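Local coordinates for protein polyketide synthase (Synechococcus sp., PDB 4GOX) that probably transfers a sulfonate group from 3'-phosphoadenosine-5'-phosphosulfate to the substrate of an olefin-forming polyketide synthase, and holds the co-product adenosine-3'-5'-diphosphate here, at residues A[37-42]-A[262-267]; A[41-46]-A[240-245]; A[59-64]-A[68-73]. One frame throughout, in Å; residues are numbered along the deposited sequence.

Contact 1: residues A[37-42]-A[262-267]. With A3P (adenosine-3'-5'-diphosphate), chain B.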
loop_
_atom_site.group_PDB
_atom_site.type_symbol
_atom_site.label_atom_id
_atom_site.label_comp_id
_atom_site.label_asym_id
_atom_site.label_seq_id
_atom_site.Cartn_x
_atom_site.Cartn_y
_atom_site.Cartn_z
ATOM N N SER A 37 -5.455 1.485 -4.229
ATOM C CA SER A 37 -4.690 1.538 -2.981
ATOM C C SER A 37 -4.672 2.946 -2.356
ATOM O O SER A 37 -4.775 3.043 -1.133
ATOM C CB SER A 37 -3.285 0.975 -3.170
ATOM O OG SER A 37 -2.560 1.738 -4.123
ATOM N N THR A 38 -4.629 4.012 -3.175
ATOM C CA THR A 38 -4.672 5.413 -2.636
ATOM C C THR A 38 -6.042 5.671 -2.010
ATOM O O THR A 38 -6.098 6.200 -0.912
ATOM C CB THR A 38 -4.293 6.467 -3.715
ATOM O OG1 THR A 38 -3.050 6.051 -4.288
ATOM C CG2 THR A 38 -4.132 7.895 -3.143
ATOM N N LEU A 39 -7.135 5.239 -2.685
ATOM C CA LEU A 39 -8.510 5.350 -2.179
ATOM C C LEU A 39 -8.620 4.602 -0.844
ATOM O O LEU A 39 -9.081 5.183 0.132
ATOM C CB LEU A 39 -9.537 4.790 -3.186
ATOM C CG LEU A 39 -11.001 4.722 -2.698
ATOM C CD1 LEU A 39 -11.633 6.078 -2.652
ATOM C CD2 LEU A 39 -11.810 3.764 -3.540
ATOM N N LEU A 40 -8.172 3.344 -0.793
ATOM C CA LEU A 40 -8.252 2.607 0.468
ATOM C C LEU A 40 -7.437 3.292 1.600
ATOM O O LEU A 40 -7.934 3.403 2.713
ATOM C CB LEU A 40 -7.791 1.151 0.309
ATOM C CG LEU A 40 -7.915 0.311 1.604
ATOM C CD1 LEU A 40 -9.360 0.408 2.186
ATOM C CD2 LEU A 40 -7.537 -1.146 1.346
ATOM N N ARG A 41 -6.192 3.700 1.323
ATOM C CA ARG A 41 -5.405 4.328 2.369
ATOM C C ARG A 41 -5.954 5.673 2.801
ATOM O O ARG A 41 -5.835 5.996 3.974
ATOM C CB ARG A 41 -3.887 4.309 2.101
ATOM C CG ARG A 41 -3.333 5.475 1.339
ATOM C CD ARG A 41 -2.893 6.612 2.248
ATOM N NE ARG A 41 -2.611 7.762 1.406
ATOM C CZ ARG A 41 -2.656 9.027 1.791
ATOM N NH1 ARG A 41 -2.415 9.993 0.924
ATOM N NH2 ARG A 41 -2.947 9.333 3.046
ATOM N N VAL A 42 -6.585 6.430 1.876
ATOM C CA VAL A 42 -7.198 7.718 2.200
ATOM C C VAL A 42 -8.491 7.489 3.011
ATOM O O VAL A 42 -8.782 8.273 3.919
ATOM C CB VAL A 42 -7.394 8.648 0.971
ATOM C CG1 VAL A 42 -8.257 9.863 1.323
ATOM C CG2 VAL A 42 -6.044 9.114 0.425
ATOM N N PRO A 262 -2.123 9.913 -9.073
ATOM C CA PRO A 262 -2.130 11.351 -9.448
ATOM C C PRO A 262 -3.520 11.914 -9.772
ATOM O O PRO A 262 -3.747 13.109 -9.614
ATOM C CB PRO A 262 -1.179 11.416 -10.643
ATOM C CG PRO A 262 -1.208 10.049 -11.229
ATOM C CD PRO A 262 -1.431 9.089 -10.091
ATOM N N ASN A 263 -4.460 11.039 -10.182
ATOM C CA ASN A 263 -5.834 11.418 -10.528
ATOM C C ASN A 263 -6.795 11.329 -9.321
ATOM O O ASN A 263 -7.994 11.504 -9.514
ATOM C CB ASN A 263 -6.356 10.499 -11.664
ATOM C CG ASN A 263 -5.438 10.310 -12.855
ATOM O OD1 ASN A 263 -4.735 11.228 -13.298
ATOM N ND2 ASN A 263 -5.474 9.113 -13.435
ATOM N N PHE A 264 -6.295 11.021 -8.100
ATOM C CA PHE A 264 -7.152 10.827 -6.927
ATOM C C PHE A 264 -8.150 11.932 -6.625
ATOM O O PHE A 264 -9.318 11.632 -6.371
ATOM C CB PHE A 264 -6.370 10.395 -5.673
ATOM C CG PHE A 264 -7.264 10.101 -4.476
ATOM C CD1 PHE A 264 -7.999 8.923 -4.408
ATOM C CD2 PHE A 264 -7.349 10.993 -3.416
ATOM C CE1 PHE A 264 -8.835 8.667 -3.320
ATOM C CE2 PHE A 264 -8.153 10.710 -2.307
ATOM C CZ PHE A 264 -8.906 9.563 -2.277
ATOM N N LEU A 265 -7.706 13.198 -6.680
ATOM C CA LEU A 265 -8.550 14.354 -6.413
ATOM C C LEU A 265 -9.469 14.735 -7.588
ATOM O O LEU A 265 -10.243 15.680 -7.470
ATOM C CB LEU A 265 -7.739 15.558 -5.868
ATOM C CG LEU A 265 -6.770 15.248 -4.692
ATOM C CD1 LEU A 265 -5.814 16.400 -4.452
ATOM C CD2 LEU A 265 -7.521 14.923 -3.402
ATOM N N GLN A 266 -9.445 13.951 -8.686
ATOM C CA GLN A 266 -10.348 14.185 -9.817
ATOM C C GLN A 266 -11.747 13.577 -9.561
ATOM O O GLN A 266 -12.654 13.763 -10.374
ATOM C CB GLN A 266 -9.733 13.701 -11.154
ATOM C CG GLN A 266 -8.696 14.665 -11.756
ATOM C CD GLN A 266 -9.310 15.932 -12.336
ATOM O OE1 GLN A 266 -9.645 16.886 -11.621
ATOM N NE2 GLN A 266 -9.447 15.984 -13.657
ATOM N N HIS A 267 -11.934 12.893 -8.413
ATOM C CA HIS A 267 -13.215 12.281 -8.051
ATOM C C HIS A 267 -13.878 13.005 -6.907
ATOM O O HIS A 267 -13.207 13.638 -6.096
ATOM C CB HIS A 267 -13.061 10.796 -7.709
ATOM C CG HIS A 267 -12.151 10.076 -8.637
ATOM N ND1 HIS A 267 -12.586 9.626 -9.865
ATOM C CD2 HIS A 267 -10.839 9.786 -8.499
ATOM C CE1 HIS A 267 -11.534 9.064 -10.431
ATOM N NE2 HIS A 267 -10.461 9.129 -9.641
HETATM P P1 A3P B . -7.632 5.304 -12.796
HETATM O O1P A3P B . -6.572 5.012 -13.830
HETATM O O2P A3P B . -7.587 6.746 -12.335
HETATM O O3P A3P B . -8.993 4.733 -13.088
HETATM P P2 A3P B . -3.799 3.160 -7.012
HETATM O O4P A3P B . -3.524 1.823 -6.384
HETATM O O5P A3P B . -2.823 3.629 -8.048
HETATM O O6P A3P B . -4.185 4.207 -5.994
HETATM O "O5'" A3P B . -5.152 2.968 -7.852
HETATM C "C5'" A3P B . -5.580 3.962 -8.798
HETATM C "C4'" A3P B . -7.021 3.670 -9.204
HETATM O "O4'" A3P B . -7.908 3.710 -8.094
HETATM C "C3'" A3P B . -7.619 4.673 -10.170
HETATM O "O3'" A3P B . -7.183 4.430 -11.504
HETATM C "C2'" A3P B . -9.108 4.491 -9.972
HETATM O "O2'" A3P B . -9.661 3.518 -10.862
HETATM C "C1'" A3P B . -9.237 3.985 -8.545
HETATM N N9 A3P B . -9.833 5.085 -7.751
HETATM C C8 A3P B . -9.191 6.230 -7.382
HETATM N N7 A3P B . -10.024 7.053 -6.706
HETATM C C5 A3P B . -11.217 6.433 -6.647
HETATM C C6 A3P B . -12.547 6.774 -6.105
HETATM N N6 A3P B . -12.704 7.941 -5.456
HETATM N N1 A3P B . -13.549 5.869 -6.242
HETATM C C2 A3P B . -13.369 4.679 -6.870
HETATM N N3 A3P B . -12.189 4.319 -7.426
HETATM C C4 A3P B . -11.098 5.136 -7.341
#
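Thr38 and Phe264 bring the two backbones closest, their CA atoms 7.3 Å apart, where the first turns of helix 37-45 face a short 3-10 segment at 264-266. No hydrogen bond joins the two segments; the Phe264 ring bridges them. With CG anti to the backbone N (chi1 -176°), the ring reaches across to the helix. Thr38 CG2 lies over one face, while Leu39 comes in beside CE1, its CA 3.5 Å from that atom and its CD1 at the ring edge in plane. Val42 closes the far end, CG1 lying 3.7 Å from Phe264 CZ. The helix start belongs to the 5'-phosphosulfate-binding loop of sulfotransferases, a P-loop relative. Ser37 and Thr38 each offer a backbone N-H and a hydroxyl to the 5'-phosphate: Ser37 N and OG meet O4P, and Thr38 N is 2.9 Å from O6P, which also accepts from Thr38 OG1. The helix dipole would probably add to this hold. Adenine lies between Leu39 and His267, Leu39 CD1 being 3.6 Å from A3P C6 on one face and the His267 ring leaning obliquely over the other, its CD2 3.4 Å from A3P N7. At the 3'-phosphate, Asn263 ND2 makes a long, weak bond to O2P.

Contact 2: residues A[41-46]-A[240-245]. With A3P (adenosine-3'-5'-diphosphate), chain B.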
loop_
_atom_site.group_PDB
_atom_site.type_symbol
_atom_site.label_atom_id
_atom_site.label_comp_id
_atom_site.label_asym_id
_atom_site.label_seq_id
_atom_site.Cartn_x
_atom_site.Cartn_y
_atom_site.Cartn_z
ATOM N N ARG A 41 -6.192 3.700 1.323
ATOM C CA ARG A 41 -5.405 4.328 2.369
ATOM C C ARG A 41 -5.954 5.673 2.801
ATOM O O ARG A 41 -5.835 5.996 3.974
ATOM C CB ARG A 41 -3.887 4.309 2.101
ATOM C CG ARG A 41 -3.333 5.475 1.339
ATOM C CD ARG A 41 -2.893 6.612 2.248
ATOM N NE ARG A 41 -2.611 7.762 1.406
ATOM C CZ ARG A 41 -2.656 9.027 1.791
ATOM N NH1 ARG A 41 -2.415 9.993 0.924
ATOM N NH2 ARG A 41 -2.947 9.333 3.046
ATOM N N VAL A 42 -6.585 6.430 1.876
ATOM C CA VAL A 42 -7.198 7.718 2.200
ATOM C C VAL A 42 -8.491 7.489 3.011
ATOM O O VAL A 42 -8.782 8.273 3.919
ATOM C CB VAL A 42 -7.394 8.648 0.971
ATOM C CG1 VAL A 42 -8.257 9.863 1.323
ATOM C CG2 VAL A 42 -6.044 9.114 0.425
ATOM N N MET A 43 -9.235 6.402 2.708
ATOM C CA MET A 43 -10.437 6.029 3.460
ATOM C C MET A 43 -9.968 5.736 4.904
ATOM O O MET A 43 -10.503 6.329 5.835
ATOM C CB MET A 43 -11.102 4.771 2.868
ATOM C CG MET A 43 -11.939 4.993 1.617
ATOM S SD MET A 43 -12.170 3.375 0.801
ATOM C CE MET A 43 -13.552 3.636 -0.065
ATOM N N LEU A 44 -8.922 4.883 5.069
ATOM C CA LEU A 44 -8.368 4.500 6.375
ATOM C C LEU A 44 -7.813 5.661 7.227
ATOM O O LEU A 44 -7.917 5.594 8.452
ATOM C CB LEU A 44 -7.363 3.324 6.287
ATOM C CG LEU A 44 -7.879 1.986 5.707
ATOM C CD1 LEU A 44 -6.805 0.948 5.757
ATOM C CD2 LEU A 44 -9.146 1.452 6.436
ATOM N N ALA A 45 -7.273 6.726 6.585
ATOM C CA ALA A 45 -6.717 7.925 7.243
ATOM C C ALA A 45 -7.747 8.720 8.033
ATOM O O ALA A 45 -7.377 9.458 8.956
ATOM C CB ALA A 45 -6.059 8.839 6.218
ATOM N N GLY A 46 -9.021 8.579 7.662
ATOM C CA GLY A 46 -10.121 9.250 8.346
ATOM C C GLY A 46 -10.428 8.640 9.696
ATOM O O GLY A 46 -11.068 9.288 10.515
ATOM N N LEU A 240 -15.936 6.480 5.123
ATOM C CA LEU A 240 -16.750 6.614 3.916
ATOM C C LEU A 240 -16.639 7.977 3.243
ATOM O O LEU A 240 -17.263 8.190 2.196
ATOM C CB LEU A 240 -18.229 6.274 4.223
ATOM C CG LEU A 240 -18.519 4.861 4.768
ATOM C CD1 LEU A 240 -19.973 4.710 5.119
ATOM C CD2 LEU A 240 -18.121 3.773 3.764
ATOM N N ASN A 241 -15.852 8.900 3.822
ATOM C CA ASN A 241 -15.732 10.251 3.275
ATOM C C ASN A 241 -14.277 10.622 3.002
ATOM O O ASN A 241 -13.760 11.536 3.651
ATOM C CB ASN A 241 -16.427 11.251 4.206
ATOM C CG ASN A 241 -17.877 10.912 4.451
ATOM O OD1 ASN A 241 -18.758 11.231 3.643
ATOM N ND2 ASN A 241 -18.147 10.198 5.544
ATOM N N PRO A 242 -13.609 9.935 2.036
ATOM C CA PRO A 242 -12.184 10.206 1.778
ATOM C C PRO A 242 -11.872 11.600 1.284
ATOM O O PRO A 242 -10.743 12.059 1.455
ATOM C CB PRO A 242 -11.800 9.147 0.725
ATOM C CG PRO A 242 -13.035 8.710 0.118
ATOM C CD PRO A 242 -14.088 8.820 1.180
ATOM N N TYR A 243 -12.866 12.275 0.678
ATOM C CA TYR A 243 -12.689 13.627 0.163
ATOM C C TYR A 243 -12.956 14.753 1.173
ATOM O O TYR A 243 -12.896 15.922 0.797
ATOM C CB TYR A 243 -13.398 13.803 -1.196
ATOM C CG TYR A 243 -12.845 12.848 -2.234
ATOM C CD1 TYR A 243 -11.558 13.007 -2.740
ATOM C CD2 TYR A 243 -13.584 11.751 -2.666
ATOM C CE1 TYR A 243 -11.026 12.107 -3.663
ATOM C CE2 TYR A 243 -13.052 10.828 -3.574
ATOM C CZ TYR A 243 -11.777 11.021 -4.082
ATOM O OH TYR A 243 -11.244 10.151 -5.001
ATOM N N SER A 244 -13.174 14.415 2.463
ATOM C CA SER A 244 -13.403 15.414 3.522
ATOM C C SER A 244 -12.230 15.509 4.525
ATOM O O SER A 244 -11.597 14.497 4.832
ATOM C CB SER A 244 -14.725 15.156 4.240
ATOM O OG SER A 244 -14.676 13.972 5.016
ATOM N N GLY A 245 -11.942 16.727 4.989
ATOM C CA GLY A 245 -10.862 17.022 5.934
ATOM C C GLY A 245 -9.463 16.780 5.391
ATOM O O GLY A 245 -9.298 16.524 4.192
HETATM P P1 A3P B . -7.632 5.304 -12.796
HETATM O O1P A3P B . -6.572 5.012 -13.830
HETATM O O2P A3P B . -7.587 6.746 -12.335
HETATM O O3P A3P B . -8.993 4.733 -13.088
HETATM P P2 A3P B . -3.799 3.160 -7.012
HETATM O O4P A3P B . -3.524 1.823 -6.384
HETATM O O5P A3P B . -2.823 3.629 -8.048
HETATM O O6P A3P B . -4.185 4.207 -5.994
HETATM O "O5'" A3P B . -5.152 2.968 -7.852
HETATM C "C5'" A3P B . -5.580 3.962 -8.798
HETATM C "C4'" A3P B . -7.021 3.670 -9.204
HETATM O "O4'" A3P B . -7.908 3.710 -8.094
HETATM C "C3'" A3P B . -7.619 4.673 -10.170
HETATM O "O3'" A3P B . -7.183 4.430 -11.504
HETATM C "C2'" A3P B . -9.108 4.491 -9.972
HETATM O "O2'" A3P B . -9.661 3.518 -10.862
HETATM C "C1'" A3P B . -9.237 3.985 -8.545
HETATM N N9 A3P B . -9.833 5.085 -7.751
HETATM C C8 A3P B . -9.191 6.230 -7.382
HETATM N N7 A3P B . -10.024 7.053 -6.706
HETATM C C5 A3P B . -11.217 6.433 -6.647
HETATM C C6 A3P B . -12.547 6.774 -6.105
HETATM N N6 A3P B . -12.704 7.941 -5.456
HETATM N N1 A3P B . -13.549 5.869 -6.242
HETATM C C2 A3P B . -13.369 4.679 -6.870
HETATM N N3 A3P B . -12.189 4.319 -7.426
HETATM C C4 A3P B . -11.098 5.136 -7.341
#
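Val42 and Met43 of helix 37-45 receive Pro242 of the loop, and the backbones come close enough to put the CA atoms of Met43 and Pro242 4.8 Å apart. This is the tight, buried part. Val42 CG1 rests 3.7 Å from Pro242 CB, the two side chains crossing at about a right angle, and the same methyl lies 3.3 Å from Pro242 O. Met43 instead runs alongside the proline ring, pointing the same way, with its CG 4.2 Å from Pro242 CG; beyond CG its chain is extended. Across the type I turn from Asn241 to Ser244 the packing gives way to solvent. There Asn241 O takes two bonds from Ser244, one from the backbone N and one from OG at 2.9 Å, which brace the exposed corner from within. Tyr243, inside the turn, has its CB directed away from the helix, but with CG anti to the carbonyl carbon, beside the backbone N (chi1 -60°), the ring swings back toward the nucleotide. A3P N6 approaches in the ring plane and donates to Tyr243 OH at 2.7 Å, with an N-H...O angle of 152°. The turn, packed on the helix through Pro242, thus closes the amino edge of the adenine pocket of this sulfotransferase fold.

Contact 3: residues A[59-64]-A[68-73]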
loop_
_atom_site.group_PDB
_atom_site.type_symbol
_atom_site.label_atom_id
_atom_site.label_comp_id
_atom_site.label_asym_id
_atom_site.label_seq_id
_atom_site.Cartn_x
_atom_site.Cartn_y
_atom_site.Cartn_z
ATOM N N LEU A 59 10.192 -0.267 3.586
ATOM C CA LEU A 59 10.454 -1.714 3.543
ATOM C C LEU A 59 11.549 -2.222 2.583
ATOM O O LEU A 59 12.293 -3.101 3.019
ATOM C CB LEU A 59 9.134 -2.486 3.428
ATOM C CG LEU A 59 9.106 -3.948 3.904
ATOM C CD1 LEU A 59 9.342 -4.037 5.416
ATOM C CD2 LEU A 59 7.757 -4.565 3.606
ATOM N N PRO A 60 11.744 -1.684 1.332
ATOM C CA PRO A 60 12.798 -2.229 0.442
ATOM C C PRO A 60 14.240 -1.999 0.860
ATOM O O PRO A 60 15.147 -2.507 0.198
ATOM C CB PRO A 60 12.573 -1.464 -0.868
ATOM C CG PRO A 60 11.188 -0.940 -0.807
ATOM C CD PRO A 60 10.938 -0.668 0.621
ATOM N N PHE A 61 14.468 -1.204 1.909
ATOM C CA PHE A 61 15.818 -0.771 2.297
ATOM C C PHE A 61 16.220 -1.218 3.672
ATOM O O PHE A 61 15.379 -1.385 4.543
ATOM C CB PHE A 61 15.865 0.770 2.228
ATOM C CG PHE A 61 15.255 1.296 0.944
ATOM C CD1 PHE A 61 15.928 1.156 -0.275
ATOM C CD2 PHE A 61 13.991 1.868 0.940
ATOM C CE1 PHE A 61 15.359 1.630 -1.465
ATOM C CE2 PHE A 61 13.409 2.310 -0.255
ATOM C CZ PHE A 61 14.103 2.190 -1.450
ATOM N N GLU A 62 17.508 -1.396 3.864
ATOM C CA GLU A 62 18.101 -1.808 5.121
ATOM C C GLU A 62 18.212 -0.588 6.067
ATOM O O GLU A 62 17.723 -0.628 7.202
ATOM C CB GLU A 62 19.479 -2.449 4.819
ATOM C CG GLU A 62 20.148 -3.104 5.997
ATOM C CD GLU A 62 19.363 -4.256 6.568
ATOM O OE1 GLU A 62 19.432 -5.369 6.001
ATOM O OE2 GLU A 62 18.680 -4.044 7.595
ATOM N N THR A 63 18.837 0.491 5.577
ATOM C CA THR A 63 19.076 1.743 6.299
ATOM C C THR A 63 18.631 2.928 5.435
ATOM O O THR A 63 18.526 2.808 4.202
ATOM C CB THR A 63 20.586 1.948 6.587
ATOM O OG1 THR A 63 21.229 2.385 5.387
ATOM C CG2 THR A 63 21.279 0.712 7.190
ATOM N N MET A 64 18.503 4.111 6.081
ATOM C CA MET A 64 18.152 5.370 5.420
ATOM C C MET A 64 19.218 5.801 4.405
ATOM O O MET A 64 18.922 6.558 3.484
ATOM C CB MET A 64 17.865 6.471 6.462
ATOM C CG MET A 64 16.624 6.192 7.273
ATOM S SD MET A 64 15.086 6.145 6.323
ATOM C CE MET A 64 14.991 7.813 5.751
ATOM N N HIS A 68 18.382 6.474 0.608
ATOM C CA HIS A 68 18.832 7.680 -0.069
ATOM C C HIS A 68 19.643 7.366 -1.326
ATOM O O HIS A 68 19.410 8.003 -2.343
ATOM C CB HIS A 68 19.603 8.588 0.875
ATOM C CG HIS A 68 19.994 9.885 0.251
ATOM N ND1 HIS A 68 19.042 10.804 -0.153
ATOM C CD2 HIS A 68 21.224 10.381 -0.015
ATOM C CE1 HIS A 68 19.721 11.828 -0.649
ATOM N NE2 HIS A 68 21.036 11.618 -0.591
ATOM N N GLN A 69 20.542 6.362 -1.283
ATOM C CA GLN A 69 21.331 5.971 -2.462
ATOM C C GLN A 69 20.424 5.539 -3.612
ATOM O O GLN A 69 20.582 6.036 -4.731
ATOM C CB GLN A 69 22.357 4.855 -2.140
ATOM C CG GLN A 69 23.606 5.316 -1.372
ATOM C CD GLN A 69 24.428 6.389 -2.068
ATOM O OE1 GLN A 69 24.771 6.288 -3.256
ATOM N NE2 GLN A 69 24.774 7.442 -1.329
ATOM N N GLU A 70 19.447 4.651 -3.321
ATOM C CA GLU A 70 18.496 4.138 -4.313
ATOM C C GLU A 70 17.508 5.209 -4.808
ATOM O O GLU A 70 17.327 5.353 -6.022
ATOM C CB GLU A 70 17.737 2.906 -3.782
ATOM C CG GLU A 70 18.591 1.655 -3.568
ATOM C CD GLU A 70 17.834 0.331 -3.540
ATOM O OE1 GLU A 70 16.841 0.184 -4.293
ATOM O OE2 GLU A 70 18.244 -0.568 -2.768
ATOM N N LEU A 71 16.857 5.936 -3.875
ATOM C CA LEU A 71 15.857 6.950 -4.221
ATOM C C LEU A 71 16.476 8.227 -4.762
ATOM O O LEU A 71 16.116 8.660 -5.857
ATOM C CB LEU A 71 14.882 7.250 -3.049
ATOM C CG LEU A 71 13.992 6.093 -2.562
ATOM C CD1 LEU A 71 13.253 6.474 -1.309
ATOM C CD2 LEU A 71 12.985 5.682 -3.620
ATOM N N GLY A 72 17.397 8.801 -3.993
ATOM C CA GLY A 72 18.102 10.028 -4.338
ATOM C C GLY A 72 17.184 11.209 -4.525
ATOM O O GLY A 72 16.467 11.591 -3.596
ATOM N N LEU A 73 17.174 11.739 -5.765
ATOM C CA LEU A 73 16.391 12.895 -6.225
ATOM C C LEU A 73 14.874 12.664 -6.232
ATOM O O LEU A 73 14.119 13.570 -5.855
ATOM C CB LEU A 73 16.879 13.376 -7.618
ATOM C CG LEU A 73 16.880 12.351 -8.773
ATOM C CD1 LEU A 73 15.732 12.605 -9.738
ATOM C CD2 LEU A 73 18.194 12.383 -9.521
#
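His68 and Met64 meet through the backbone: His68 N donates to Met64 O over 2.9 Å, the i to i+4 bond of helix 64-71. Thr63 is the N-cap just before this helix, and its N is hydrogen-bonded to Asp66 OD2. His68 CB passes 3.4 Å from Met64 O, but the imidazole then leads away from the loop. Two residues on, Glu70 turns toward Phe61. Its CG is anti to the carbonyl carbon (chi1 -67°) and the chain runs out extended, which lays it along the ring edge: CB is 3.6 Å from Phe61 CE1, and CD, near the ring plane, is 3.5 Å from that same CE1. The carboxylate plane stands 80° from the ring plane; because CD lies at the ring edge, the negative group faces the C-H rim, where the ring's electrostatics would probably be favourable. Pro60 CB sits over the centre of one face of this ring. Leu71 follows, crossing Phe61 at about a right angle with CG 4.1 Å from CZ. At Gly72 the chain leaves the helix with positive phi. Around the contact, Phe61 and Leu71 both touch His57, Met64 packs on Ile109 and Ile112 of helix 109-119 and on Trp102 of helix 92-104, and His68 leans on Val103 of the latter.

In the fold
Contacts 1 and 2 are neighbours on helix 37-45, sharing Arg41 and Val42, with centres 9 Å apart. They join directly where Phe264 O accepts a hydrogen bond from Tyr243 OH at 2.8 Å, and where the rings of these two residues stack. Both touch A3P: contact 1 reaches its two phosphates and both faces of the adenine, contact 2 the amino group at the base's edge. Ser164, Tyr213 and Thr269 add further bonds to the nucleotide. Contact 3 stands apart from this pocket, its centre 25 Å from that of contact 1 and 29 Å from that of contact 2, and along the chain it is nested inside the loops that both close.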